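Long-range contacts in purine nucleoside phosphorylase (Schistosoma mansoni, PDB 5TBU), which catalyses the phosphorolysis of purine nucleosides such as inosine and guanosine, releasing the free base and, as in related enzymes, ribose 1-phosphate: residues Asn117-Ile122 / Cys216-Met221; Val240-Asn245 / Leu263-Lys268. One frame throughout, in Å; residues are numbered along the deposited sequence.

Interaction 1 (Asn117-Ile122 / Cys216-Met221). With HPA (hypoxanthine), chain B.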
# COMPACT_ATOMS: atom_id res chain seq x y z
N ASN A 117 -3.67 -11.26 19.82
CA ASN A 117 -3.97 -11.64 18.45
C ASN A 117 -3.28 -12.96 18.13
O ASN A 117 -2.39 -13.41 18.85
CB ASN A 117 -3.56 -10.55 17.45
CG ASN A 117 -2.08 -10.22 17.51
OD1 ASN A 117 -1.68 -9.20 18.06
ND2 ASN A 117 -1.26 -11.09 16.94
N LEU A 118 -3.72 -13.57 17.03
CA LEU A 118 -3.05 -14.71 16.43
C LEU A 118 -2.18 -14.24 15.27
O LEU A 118 -2.55 -13.30 14.56
CB LEU A 118 -4.07 -15.75 15.93
CG LEU A 118 -4.78 -16.69 16.91
CD1 LEU A 118 -3.76 -17.47 17.72
CD2 LEU A 118 -5.76 -15.96 17.81
N ALA A 119 -1.03 -14.88 15.09
CA ALA A 119 -0.10 -14.45 14.05
C ALA A 119 0.85 -15.58 13.72
O ALA A 119 0.86 -16.63 14.37
CB ALA A 119 0.66 -13.19 14.48
N GLY A 120 1.65 -15.37 12.68
CA GLY A 120 2.65 -16.32 12.25
C GLY A 120 4.05 -15.89 12.63
O GLY A 120 4.36 -14.70 12.71
N GLY A 121 4.91 -16.88 12.88
CA GLY A 121 6.28 -16.61 13.29
C GLY A 121 7.22 -16.54 12.09
O GLY A 121 7.17 -17.38 11.19
N ILE A 122 8.08 -15.53 12.10
CA ILE A 122 9.13 -15.37 11.10
C ILE A 122 10.50 -15.68 11.68
O ILE A 122 11.28 -16.44 11.10
CB ILE A 122 9.10 -13.95 10.49
CG1 ILE A 122 7.73 -13.65 9.88
CG2 ILE A 122 10.18 -13.81 9.42
CD1 ILE A 122 7.36 -14.57 8.72
N CYS A 216 11.62 -8.69 10.48
CA CYS A 216 10.34 -8.92 11.12
C CYS A 216 10.38 -10.23 11.89
O CYS A 216 10.86 -11.25 11.38
CB CYS A 216 9.22 -8.94 10.08
SG CYS A 216 9.15 -7.46 9.03
N ASP A 217 9.89 -10.21 13.13
CA ASP A 217 9.84 -11.43 13.92
C ASP A 217 8.48 -12.11 13.81
O ASP A 217 8.40 -13.34 13.79
CB ASP A 217 10.16 -11.13 15.39
CG ASP A 217 11.53 -10.50 15.57
OD1 ASP A 217 12.53 -11.09 15.10
OD2 ASP A 217 11.61 -9.41 16.18
N VAL A 218 7.41 -11.32 13.75
CA VAL A 218 6.04 -11.81 13.70
C VAL A 218 5.30 -11.05 12.60
O VAL A 218 5.61 -9.90 12.30
CB VAL A 218 5.33 -11.64 15.06
CG1 VAL A 218 4.02 -12.40 15.09
CG2 VAL A 218 6.23 -12.09 16.20
N VAL A 219 4.31 -11.71 11.99
CA VAL A 219 3.46 -11.08 10.98
C VAL A 219 2.01 -11.46 11.25
O VAL A 219 1.71 -12.63 11.53
CB VAL A 219 3.88 -11.49 9.55
CG1 VAL A 219 3.89 -13.00 9.38
CG2 VAL A 219 2.95 -10.84 8.52
N GLY A 220 1.12 -10.48 11.20
CA GLY A 220 -0.29 -10.69 11.44
C GLY A 220 -1.11 -9.68 10.67
O GLY A 220 -0.57 -8.81 9.97
N MET A 221 -2.44 -9.77 10.81
CA MET A 221 -3.36 -8.98 10.00
C MET A 221 -4.18 -7.99 10.82
O MET A 221 -5.25 -7.56 10.37
CB MET A 221 -4.29 -9.90 9.21
CG MET A 221 -3.61 -11.01 8.43
SD MET A 221 -4.80 -12.03 7.54
CE MET A 221 -3.76 -13.38 6.98
N1 HPA B . -0.46 -18.05 10.90
C2 HPA B . -1.44 -17.54 11.73
N3 HPA B . -1.86 -16.23 11.59
C4 HPA B . -1.32 -15.44 10.63
C5 HPA B . -0.33 -15.94 9.79
C6 HPA B . 0.10 -17.25 9.93
O6 HPA B . 1.02 -17.68 9.24
N7 HPA B . 0.02 -14.94 8.95
C8 HPA B . -0.72 -13.85 9.25
N9 HPA B . -1.53 -14.16 10.29
O HOH W 1 -3.24 -12.41 11.99

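Interaction 2 (Val240-Asn245 / Leu263-Lys268). With HPA (hypoxanthine), chain B.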
# COMPACT_ATOMS: atom_id res chain seq x y z
N VAL A 240 0.14 -8.61 22.69
CA VAL A 240 0.72 -9.94 22.77
C VAL A 240 0.22 -10.77 21.60
O VAL A 240 -0.99 -10.84 21.36
CB VAL A 240 0.37 -10.64 24.11
CG1 VAL A 240 1.00 -12.02 24.18
CG2 VAL A 240 0.80 -9.78 25.29
N SER A 241 1.14 -11.38 20.86
CA SER A 241 0.81 -12.27 19.76
C SER A 241 1.00 -13.72 20.18
O SER A 241 2.00 -14.07 20.81
CB SER A 241 1.67 -11.98 18.53
OG SER A 241 1.23 -10.83 17.84
N LEU A 242 0.03 -14.56 19.82
CA LEU A 242 0.15 -16.00 19.96
C LEU A 242 0.58 -16.59 18.62
O LEU A 242 -0.12 -16.42 17.62
CB LEU A 242 -1.17 -16.62 20.43
CG LEU A 242 -1.23 -18.15 20.43
CD1 LEU A 242 -0.11 -18.73 21.28
CD2 LEU A 242 -2.58 -18.61 20.94
N ILE A 243 1.72 -17.27 18.61
CA ILE A 243 2.26 -17.84 17.38
C ILE A 243 1.53 -19.14 17.07
O ILE A 243 1.62 -20.11 17.83
CB ILE A 243 3.78 -18.07 17.49
CG1 ILE A 243 4.48 -16.78 17.94
CG2 ILE A 243 4.34 -18.56 16.17
CD1 ILE A 243 4.26 -15.62 17.00
N ALA A 244 0.82 -19.16 15.94
CA ALA A 244 0.14 -20.37 15.50
C ALA A 244 1.04 -21.29 14.69
O ALA A 244 0.82 -22.51 14.69
CB ALA A 244 -1.10 -20.00 14.67
N ASN A 245 2.05 -20.75 14.03
CA ASN A 245 2.94 -21.52 13.17
C ASN A 245 4.10 -20.62 12.77
O ASN A 245 4.01 -19.39 12.84
CB ASN A 245 2.22 -22.04 11.93
CG ASN A 245 1.61 -20.93 11.11
OD1 ASN A 245 0.57 -20.37 11.47
ND2 ASN A 245 2.25 -20.59 9.99
N LEU A 263 -6.95 -21.84 14.75
CA LEU A 263 -7.89 -21.86 15.87
C LEU A 263 -7.60 -23.00 16.84
O LEU A 263 -7.86 -22.86 18.04
CB LEU A 263 -9.33 -21.96 15.35
CG LEU A 263 -9.87 -20.73 14.60
CD1 LEU A 263 -11.30 -20.97 14.14
CD2 LEU A 263 -9.78 -19.49 15.47
N ALA A 264 -7.06 -24.11 16.34
CA ALA A 264 -6.70 -25.21 17.24
C ALA A 264 -5.58 -24.80 18.18
O ALA A 264 -5.56 -25.21 19.35
CB ALA A 264 -6.29 -26.44 16.43
N VAL A 265 -4.63 -23.99 17.70
CA VAL A 265 -3.58 -23.48 18.57
C VAL A 265 -4.17 -22.51 19.59
O VAL A 265 -3.76 -22.50 20.76
CB VAL A 265 -2.47 -22.82 17.73
CG1 VAL A 265 -1.42 -22.18 18.64
CG2 VAL A 265 -1.82 -23.85 16.82
N ALA A 266 -5.13 -21.69 19.17
CA ALA A 266 -5.78 -20.76 20.10
C ALA A 266 -6.50 -21.52 21.21
O ALA A 266 -6.43 -21.13 22.38
CB ALA A 266 -6.74 -19.85 19.35
N GLU A 267 -7.20 -22.60 20.86
CA GLU A 267 -7.85 -23.42 21.88
C GLU A 267 -6.83 -24.09 22.79
O GLU A 267 -7.09 -24.26 23.99
CB GLU A 267 -8.74 -24.47 21.21
CG GLU A 267 -9.40 -25.45 22.18
CD GLU A 267 -10.31 -24.77 23.18
OE1 GLU A 267 -10.88 -23.70 22.85
OE2 GLU A 267 -10.46 -25.29 24.30
N LYS A 268 -5.67 -24.47 22.26
CA LYS A 268 -4.64 -25.10 23.07
C LYS A 268 -4.08 -24.14 24.12
O LYS A 268 -3.64 -24.58 25.19
CB LYS A 268 -3.52 -25.62 22.16
CG LYS A 268 -2.33 -26.24 22.87
CD LYS A 268 -1.25 -26.65 21.88
CE LYS A 268 0.03 -27.07 22.58
NZ LYS A 268 1.11 -27.42 21.61
N1 HPA B . -0.46 -18.05 10.90
C2 HPA B . -1.44 -17.54 11.73
N3 HPA B . -1.86 -16.23 11.59
C4 HPA B . -1.32 -15.44 10.63
C5 HPA B . -0.33 -15.94 9.79
C6 HPA B . 0.10 -17.25 9.93
O6 HPA B . 1.02 -17.68 9.24
N7 HPA B . 0.02 -14.94 8.95
C8 HPA B . -0.72 -13.85 9.25
N9 HPA B . -1.53 -14.16 10.29

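Interaction 1 (Asn117-Ile122 / Cys216-Met221)
Gly120 and Val219 form an antiparallel hydrogen-bonded pair, Gly120 N to Val219 O at 3.0 Å and Val219 N to Gly120 O at 3.1 Å, between strand segments whose directions differ by 130°. One step on, Gly121 faces Val218 as a non-hydrogen-bonded pair, and Ile122 N then reaches Asp217 O at 2.8 Å, the N lying 36° out of the carbonyl plane. Val218 turns CG1 anti to its backbone N (chi1 -168°), which lays that methyl against Ala119 CB at 3.5 Å and beside Gly120 O. On the face of Val219, its CG1 meets Ile122 CD1 at 3.9 Å, the two side chains crossing at a slant, both touching helix 205-213. Ile122 also brings CG2 to 3.3 Å from Cys216 O. Where the strands part, a water takes the N-H of Met221 and donates to Leu118 O. Hypoxanthine lies against the backbone here, with Gly120 N 3.5 Å from its C5. Met221 CE approaches C8, and Phe161 of a neighbouring subunit packs on this methionine. The ends of strands 112-121 and 218-220 thus form one wall of the purine pocket, consistent with the base site of trimeric nucleoside phosphorylases.

Interaction 2 (Val240-Asn245 / Leu263-Lys268)
The amide of Asn245 is gripped on both of its polar atoms. Its OD1 accepts the N1-H of hypoxanthine at 2.6 Å, nearly straight at 165°, while ND2 gives a longer bond of 3.2 Å to O6 of the base and another to Asp250. This pair of bonds reads the N1-H and O6 edge of a 6-oxopurine, consistent with an enzyme named for inosine and guanosine, and Asp250 helps fix which way round the amide lies. Just before it, Ala244 turns its methyl to C2 of hypoxanthine, 3.8 Å away.

Across to the helix the contact is van der Waals packing, methyls against carbonyl oxygens and other carbons. Val265 buries the most surface of the residues here: CG2 sits 3.6 Å from Ala244 O, and CG1, anti to the backbone N (chi1 175°), comes to 3.8 Å from Ile243 O, so both methyls rest on the strand's backbone. Ala244 O is also hydrogen-bonded to Ser128 OG. Leu242 reaches the next helical residue with one branch, CD2 lying 3.9 Å from Ala266 CA, close to Val265 O as well.

Strand and helix axes pass 8.2 Å apart, their directions 131° from each other. Leu37 and Leu118 pack on both Leu242 and Ala266, continuing the apolar layer, and Val262 of the same helix touches Ala244. Helix 259-283 thus lies on one face of the sheet, over strand 236-246, which runs between strands 112-121 and 131-139.

The centres of interactions 1 and 2 are 11 Å apart, and along the chain both segments of interaction 1 precede those of interaction 2. Strand 112-121 is the shared strand: it pairs with 218-220 in interaction 1 and, running parallel, with 236-246, the strand that carries interaction 2. Between these neighbours Asn117 ND2 meets Ser241 OG at 2.7 Å, probably as a hydrogen bond, and Gly121 N to Asn245 O, also 2.7 Å, is probably another. Both interactions also meet the same hypoxanthine, 117-122 and 216-221 through backbone and Met221, 240-245 through Asn245 and the methyl of Ala244, while Glu203 supplies a further hydrogen bond. Adjacent strands of one sheet thus build the base pocket.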